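Local structure of S-adenosylmethionine:tRNA ribosyltransferase-isomerase (Thermotoga maritima, 1VKY) at residues L70-V75 against F206-L211; D66-N71 against V257-T262; V210-I215 against F235-K240. The protein probably transfers the ribosyl moiety of S-adenosylmethionine to the 7-aminomethyl group of a 7-deazaguanine base in tRNA and isomerizes it, giving epoxyqueuosine. All blocks are in the same frame, centred on the assembly; numbering follows the deposited sequence.

Interaction 1 (L70-V75 against F206-L211)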
# COMPACT_ATOMS: atom_id res chain seq x y z
N LEU B 70 17.13 -12.83 -2.42
CA LEU B 70 16.21 -11.74 -2.13
C LEU B 70 16.87 -10.41 -2.28
O LEU B 70 18.05 -10.27 -2.00
CB LEU B 70 15.75 -11.82 -0.65
CG LEU B 70 15.02 -13.12 -0.28
CD1 LEU B 70 15.24 -13.42 1.19
CD2 LEU B 70 13.60 -12.97 -0.55
N ASN B 71 16.10 -9.43 -2.68
CA ASN B 71 16.60 -8.09 -2.76
C ASN B 71 16.20 -7.30 -1.53
O ASN B 71 15.07 -7.39 -1.07
CB ASN B 71 15.98 -7.38 -3.98
CG ASN B 71 16.56 -5.96 -4.18
OD1 ASN B 71 17.71 -5.80 -4.51
ND2 ASN B 71 15.73 -4.94 -3.94
N VAL B 72 17.11 -6.47 -1.06
CA VAL B 72 16.87 -5.56 0.05
C VAL B 72 17.14 -4.16 -0.45
O VAL B 72 18.25 -3.88 -0.91
CB VAL B 72 17.85 -5.87 1.20
CG1 VAL B 72 17.84 -4.74 2.24
CG2 VAL B 72 17.50 -7.19 1.83
N SER B 73 16.14 -3.30 -0.39
CA SER B 73 16.31 -1.91 -0.81
C SER B 73 16.70 -1.03 0.40
O SER B 73 16.07 -1.11 1.44
CB SER B 73 15.06 -1.42 -1.51
OG SER B 73 15.01 -1.97 -2.83
N LYS B 74 17.78 -0.26 0.26
CA LYS B 74 18.33 0.56 1.36
C LYS B 74 18.51 1.98 0.85
O LYS B 74 19.08 2.17 -0.21
CB LYS B 74 19.70 0.06 1.79
CG LYS B 74 19.72 -1.32 2.41
CD LYS B 74 21.13 -1.70 2.90
CE LYS B 74 21.06 -2.94 3.84
NZ LYS B 74 22.36 -3.62 4.06
N VAL B 75 18.05 2.99 1.61
CA VAL B 75 18.33 4.41 1.30
C VAL B 75 19.78 4.70 1.66
O VAL B 75 20.24 4.38 2.74
CB VAL B 75 17.38 5.39 2.07
CG1 VAL B 75 17.75 6.86 1.83
CG2 VAL B 75 15.95 5.16 1.67
N PHE B 206 19.76 -19.16 1.49
CA PHE B 206 19.35 -17.79 1.22
C PHE B 206 20.54 -16.89 0.91
O PHE B 206 21.63 -17.09 1.44
CB PHE B 206 18.60 -17.21 2.43
CG PHE B 206 17.22 -17.79 2.59
CD1 PHE B 206 17.05 -19.08 3.10
CD2 PHE B 206 16.11 -17.09 2.15
CE1 PHE B 206 15.76 -19.65 3.18
CE2 PHE B 206 14.82 -17.66 2.24
CZ PHE B 206 14.67 -18.93 2.76
N ALA B 207 20.35 -15.91 0.03
CA ALA B 207 21.34 -14.88 -0.18
C ALA B 207 20.62 -13.61 -0.49
O ALA B 207 19.41 -13.61 -0.80
CB ALA B 207 22.28 -15.24 -1.30
N GLU B 208 21.34 -12.50 -0.40
CA GLU B 208 20.75 -11.21 -0.72
C GLU B 208 21.51 -10.36 -1.73
O GLU B 208 22.75 -10.38 -1.83
CB GLU B 208 20.42 -10.43 0.58
CG GLU B 208 21.53 -9.65 1.21
CD GLU B 208 21.04 -8.80 2.40
OE1 GLU B 208 20.07 -9.24 3.12
OE2 GLU B 208 21.63 -7.70 2.60
N VAL B 209 20.74 -9.61 -2.50
CA VAL B 209 21.32 -8.54 -3.29
C VAL B 209 20.72 -7.28 -2.71
O VAL B 209 19.66 -7.31 -2.09
CB VAL B 209 21.06 -8.69 -4.82
CG1 VAL B 209 21.81 -9.91 -5.34
CG2 VAL B 209 19.61 -8.74 -5.16
N VAL B 210 21.36 -6.17 -2.97
CA VAL B 210 20.96 -4.89 -2.39
C VAL B 210 20.76 -3.85 -3.48
O VAL B 210 21.44 -3.87 -4.54
CB VAL B 210 22.03 -4.41 -1.36
CG1 VAL B 210 21.55 -3.17 -0.60
CG2 VAL B 210 22.37 -5.51 -0.35
N LEU B 211 19.78 -3.00 -3.27
CA LEU B 211 19.53 -1.87 -4.14
C LEU B 211 19.69 -0.62 -3.27
O LEU B 211 18.93 -0.39 -2.35
CB LEU B 211 18.15 -1.95 -4.76
CG LEU B 211 17.95 -0.94 -5.88
CD1 LEU B 211 18.88 -1.18 -7.09
CD2 LEU B 211 16.50 -0.89 -6.32
O HOH W 1 19.75 -5.42 -6.52
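Leu70 N gives its proton to Ala207 O at 2.9 Å, the first of five backbone hydrogen bonds that join 70-75 to 206-211, two parallel neighbouring strands of the large mixed sheet, within a ladder that continues at both ends. Leu70 O receives Val209 N, Val72 uses both its N and its O, with Val209 O and Leu211 N, and Lys74 N bonds to Leu211 O. Every second residue of 70-75 therefore bonds to residues on both sides of its partner, the pattern that defines parallel pairing; the short axes diverge by 35°, a marked twist.

The apolar contacts are modest. Leu70 CD1 lies 3.9 Å from Phe206 CD2, at the ring edge and in its plane. Lys74 CD lies 3.8 Å from Val210 CG1, the lysine running on as an extended chain.

On the face of Asn71, Val209, Ser73 and Leu211 polar and aliphatic groups mix. With CG anti to the backbone N (chi1 -176°), the Asn71 amide reaches over the neighbouring strand: Asn71 OD1 rests 3.6 Å from Val209 CG2, and ND2 makes a weak hydrogen bond to Ser73 OG on its own strand. A water gives one proton to Asn71 OD1 at 2.9 Å and, more weakly, another to Val210 O.

On the face of Val72, Glu208 OE1 packs 3.5 Å from Val72 CG2. Lys74 NZ stays 4.4 Å from Glu208 OE2, beyond a salt bridge, so the pairing is probably a diffuse attraction. The main-chain ladder thus supplies the directional cohesion between the strands, while the side chains add scattered, partly solvent-facing contacts.

Interaction 2 (D66-N71 against V257-T262)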
# COMPACT_ATOMS: atom_id res chain seq x y z
N ASP B 66 18.79 -25.67 -3.08
CA ASP B 66 18.32 -24.54 -3.87
C ASP B 66 18.67 -23.21 -3.16
O ASP B 66 18.77 -23.18 -1.93
CB ASP B 66 16.82 -24.61 -4.11
CG ASP B 66 16.44 -25.62 -5.17
OD1 ASP B 66 17.31 -26.03 -6.00
OD2 ASP B 66 15.26 -26.05 -5.22
N LEU B 67 18.80 -22.12 -3.93
CA LEU B 67 19.18 -20.81 -3.36
C LEU B 67 18.10 -19.78 -3.67
O LEU B 67 17.81 -19.53 -4.83
CB LEU B 67 20.53 -20.32 -3.93
CG LEU B 67 21.07 -18.98 -3.36
CD1 LEU B 67 21.62 -19.12 -1.98
CD2 LEU B 67 22.16 -18.44 -4.25
N LEU B 68 17.52 -19.20 -2.62
CA LEU B 68 16.56 -18.13 -2.74
C LEU B 68 17.33 -16.83 -2.62
O LEU B 68 18.01 -16.60 -1.62
CB LEU B 68 15.49 -18.19 -1.63
CG LEU B 68 14.36 -19.21 -1.90
CD1 LEU B 68 13.48 -19.45 -0.64
CD2 LEU B 68 13.50 -18.76 -2.97
N VAL B 69 17.26 -15.99 -3.65
CA VAL B 69 17.95 -14.70 -3.63
C VAL B 69 16.97 -13.59 -3.50
O VAL B 69 16.09 -13.39 -4.36
CB VAL B 69 18.82 -14.47 -4.91
CG1 VAL B 69 19.70 -13.20 -4.74
CG2 VAL B 69 19.69 -15.66 -5.18
N LEU B 70 17.13 -12.83 -2.42
CA LEU B 70 16.21 -11.74 -2.13
C LEU B 70 16.87 -10.41 -2.28
O LEU B 70 18.05 -10.27 -2.00
CB LEU B 70 15.75 -11.82 -0.65
CG LEU B 70 15.02 -13.12 -0.28
CD1 LEU B 70 15.24 -13.42 1.19
CD2 LEU B 70 13.60 -12.97 -0.55
N ASN B 71 16.10 -9.43 -2.68
CA ASN B 71 16.60 -8.09 -2.76
C ASN B 71 16.20 -7.30 -1.53
O ASN B 71 15.07 -7.39 -1.07
CB ASN B 71 15.98 -7.38 -3.98
CG ASN B 71 16.56 -5.96 -4.18
OD1 ASN B 71 17.71 -5.80 -4.51
ND2 ASN B 71 15.73 -4.94 -3.94
N VAL B 257 16.96 -19.26 -7.45
CA VAL B 257 15.61 -18.82 -7.46
C VAL B 257 15.61 -17.35 -7.09
O VAL B 257 15.84 -16.99 -5.94
CB VAL B 257 14.72 -19.65 -6.47
CG1 VAL B 257 13.24 -19.26 -6.63
CG2 VAL B 257 14.89 -21.17 -6.69
N ALA B 258 15.31 -16.49 -8.06
CA ALA B 258 15.24 -15.06 -7.78
C ALA B 258 13.91 -14.74 -7.17
O ALA B 258 12.88 -15.21 -7.62
CB ALA B 258 15.46 -14.25 -9.03
N VAL B 259 13.93 -13.90 -6.13
CA VAL B 259 12.69 -13.42 -5.53
C VAL B 259 12.52 -11.96 -5.92
O VAL B 259 13.24 -11.09 -5.40
CB VAL B 259 12.69 -13.58 -4.01
CG1 VAL B 259 11.37 -13.02 -3.44
CG2 VAL B 259 12.88 -15.04 -3.65
N GLY B 260 11.63 -11.73 -6.89
CA GLY B 260 11.35 -10.38 -7.40
C GLY B 260 12.13 -9.99 -8.64
O GLY B 260 13.23 -10.45 -8.84
N THR B 261 11.53 -9.15 -9.48
CA THR B 261 12.10 -8.70 -10.75
C THR B 261 13.32 -7.83 -10.57
O THR B 261 14.24 -7.83 -11.43
CB THR B 261 11.07 -7.90 -11.57
OG1 THR B 261 10.54 -6.84 -10.77
CG2 THR B 261 9.86 -8.75 -11.92
N THR B 262 13.40 -7.12 -9.45
CA THR B 262 14.66 -6.36 -9.15
C THR B 262 15.84 -7.32 -9.03
O THR B 262 16.90 -7.09 -9.61
CB THR B 262 14.52 -5.55 -7.88
OG1 THR B 262 13.49 -4.58 -8.07
CG2 THR B 262 15.80 -4.71 -7.61
O HOH W 2 13.26 -9.94 -2.99
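Leu67 to Leu70 run parallel to Val257 to Val259, the short axes 4.7 Å apart at closest and 24° from parallel, and three hydrogen bonds tie them: Val257 N to Leu67 O, Val69 N to Val257 O and Val259 N to Val69 O. The first is nearly straight, with a C=O...N angle of 173°. The ladder then opens, and a water takes its place by accepting from Asn71 N at 2.9 Å and donating to Val259 O at 2.7 Å.

On one face of the sheet the branched side chains lie side by side, pointing the same way. Leu68 CD2 sits 3.7 Å from Val257 CG1 and also touches Val259 CG2. Leu70 CD2 comes within 3.6 Å of Val259 CB. Phe191 touches both Leu68 and Val259, and Phe206 of the next strand packs on Leu68.

Strand 256-259 follows helix 240-252 in the chain and leads directly into helix 261-270, a strand-to-helix turn at the C-terminal ends of the parallel strands, with Gly260 as N-cap residue. Gly260 has a positive phi, where a CB would collide with the preceding carbonyl oxygen. An unidentified ligand, probably from the crystallisation liquor, hydrogen-bonds to Thr261 OG1 and weakly to Thr262 N, consistent with a pocket at the helix start.

Thr262 brings its methyl, CG2, against the Asn71 amide, 3.7 Å from Asn71 ND2, the two side chains crossing at a slant. CG2 is directed there by lying anti to the Thr262 backbone N, with OG1 beside that nitrogen (chi1 -63°).

Interaction 3 (V210-I215 against F235-K240)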
# COMPACT_ATOMS: atom_id res chain seq x y z
N VAL B 210 21.36 -6.17 -2.97
CA VAL B 210 20.96 -4.89 -2.39
C VAL B 210 20.76 -3.85 -3.48
O VAL B 210 21.44 -3.87 -4.54
CB VAL B 210 22.03 -4.41 -1.36
CG1 VAL B 210 21.55 -3.17 -0.60
CG2 VAL B 210 22.37 -5.51 -0.35
N LEU B 211 19.78 -3.00 -3.27
CA LEU B 211 19.53 -1.87 -4.14
C LEU B 211 19.69 -0.62 -3.27
O LEU B 211 18.93 -0.39 -2.35
CB LEU B 211 18.15 -1.95 -4.76
CG LEU B 211 17.95 -0.94 -5.88
CD1 LEU B 211 18.88 -1.18 -7.09
CD2 LEU B 211 16.50 -0.89 -6.32
N HIS B 212 20.71 0.16 -3.55
CA HIS B 212 20.99 1.36 -2.77
C HIS B 212 20.34 2.53 -3.48
O HIS B 212 20.70 2.83 -4.60
CB HIS B 212 22.47 1.58 -2.69
CG HIS B 212 23.20 0.48 -1.99
ND1 HIS B 212 23.32 0.43 -0.62
CD2 HIS B 212 23.85 -0.62 -2.47
CE1 HIS B 212 24.02 -0.64 -0.28
NE2 HIS B 212 24.35 -1.30 -1.37
N VAL B 213 19.40 3.18 -2.80
CA VAL B 213 18.56 4.23 -3.38
C VAL B 213 18.99 5.62 -2.88
O VAL B 213 19.00 5.91 -1.67
CB VAL B 213 17.09 3.94 -3.08
CG1 VAL B 213 16.20 4.98 -3.74
CG2 VAL B 213 16.73 2.54 -3.55
N GLY B 214 19.40 6.45 -3.83
CA GLY B 214 19.91 7.77 -3.57
C GLY B 214 18.80 8.80 -3.56
O GLY B 214 18.48 9.39 -4.60
N ILE B 215 18.20 9.00 -2.39
CA ILE B 215 17.31 10.13 -2.13
C ILE B 215 16.18 9.66 -1.24
O ILE B 215 15.58 8.62 -1.51
N PHE B 235 21.84 2.03 -7.14
CA PHE B 235 23.01 1.23 -7.38
C PHE B 235 22.70 -0.15 -6.86
O PHE B 235 22.19 -0.30 -5.73
CB PHE B 235 24.24 1.80 -6.66
CG PHE B 235 24.57 3.21 -7.05
CD1 PHE B 235 23.98 4.27 -6.38
CD2 PHE B 235 25.44 3.47 -8.07
CE1 PHE B 235 24.27 5.57 -6.73
CE2 PHE B 235 25.74 4.76 -8.43
CZ PHE B 235 25.16 5.81 -7.76
N TYR B 236 22.97 -1.16 -7.67
CA TYR B 236 22.84 -2.53 -7.16
C TYR B 236 24.13 -2.90 -6.49
O TYR B 236 25.21 -2.38 -6.82
CB TYR B 236 22.52 -3.53 -8.28
CG TYR B 236 23.61 -3.69 -9.30
CD1 TYR B 236 24.74 -4.50 -9.03
CD2 TYR B 236 23.57 -3.02 -10.51
CE1 TYR B 236 25.73 -4.65 -9.96
CE2 TYR B 236 24.57 -3.20 -11.44
CZ TYR B 236 25.63 -4.00 -11.17
OH TYR B 236 26.64 -4.11 -12.08
N GLN B 237 24.03 -3.82 -5.56
CA GLN B 237 25.22 -4.45 -4.98
C GLN B 237 24.99 -5.94 -4.86
O GLN B 237 23.95 -6.36 -4.39
CB GLN B 237 25.50 -3.87 -3.58
CG GLN B 237 26.76 -4.43 -2.90
CD GLN B 237 26.94 -3.97 -1.46
OE1 GLN B 237 26.02 -3.40 -0.88
NE2 GLN B 237 28.12 -4.23 -0.89
N VAL B 238 25.97 -6.72 -5.29
CA VAL B 238 26.02 -8.16 -5.11
C VAL B 238 27.29 -8.45 -4.34
O VAL B 238 28.40 -8.44 -4.89
CB VAL B 238 26.05 -8.95 -6.44
CG1 VAL B 238 25.88 -10.46 -6.18
CG2 VAL B 238 24.94 -8.48 -7.36
N PRO B 239 27.14 -8.67 -3.05
CA PRO B 239 28.27 -8.80 -2.20
C PRO B 239 28.97 -10.14 -2.33
O PRO B 239 28.44 -11.10 -2.90
CB PRO B 239 27.66 -8.60 -0.79
CG PRO B 239 26.27 -9.07 -0.90
CD PRO B 239 25.85 -8.80 -2.32
N LYS B 240 30.17 -10.20 -1.77
CA LYS B 240 31.05 -11.34 -1.90
C LYS B 240 30.37 -12.63 -1.50
O LYS B 240 30.54 -13.62 -2.15
CB LYS B 240 32.30 -11.17 -1.04
CG LYS B 240 33.30 -10.12 -1.55
CD LYS B 240 34.64 -10.16 -0.82
CE LYS B 240 35.81 -9.62 -1.68
NZ LYS B 240 37.20 -10.18 -1.41
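Val210 pairs with Gln237 in an antiparallel ladder, where strand 205-213, parallel to 67-75 on its other flank, meets strand 234-238 in the mixed sheet. Val210 N donates to Gln237 O at 3.0 Å, and Gln237 N returns a bond to Val210 O. Leu211 faces Tyr236 in the non-hydrogen-bonded pair, Leu211 CD1 coming 3.7 Å from Phe235 O. At His212 the bonded pattern resumes: His212 N donates to Phe235 O at 2.7 Å, and Phe235 N donates to His212 O.

The imidazole of His212, CG beside the backbone N (chi1 -63°), turns back along the strand over Val210, whose CG1 lies 3.4 Å above one ring face, offset toward the rim. Gln237 CB lies at the ring edge, and the extended chain beyond it carries OE1 to accept a hydrogen bond from His212 NE2. An alanine in place of His212 would probably leave the buried Gln237 OE1 without this donor and open a gap beside Val210 CG1. Glu96 takes a hydrogen bond from Gln237 NE2, so both ends of the amide are held. Gln237 OE1 lies within 6° of the His212 ring plane, yet His212 NE2, 2.7 Å from Gln237 OE1, is tilted 32° from the carbonyl plane.

How the interactions relate
The three contacts lie in one mixed sheet, with strands in the order 256-259, 67-75, 205-213, 234-238. Interactions 1 and 2 use the two edges of strand 67-75 and share Leu70 and Asn71; interactions 1 and 3 use the two edges of strand 205-213 and share Val210 and Leu211. Interaction 1 is the surface contact, with polar and charged groups, whereas interactions 2 and 3 are buried. Burial differs in kind: interaction 2 is parallel and mainly aliphatic, with a water where its ladder opens, interaction 3 antiparallel with a histidine-glutamine bond. Centres of interactions 2 and 3 are about 15 Å apart, yet Thr262 CG2 reaches Leu211 CD2 at 4.1 Å.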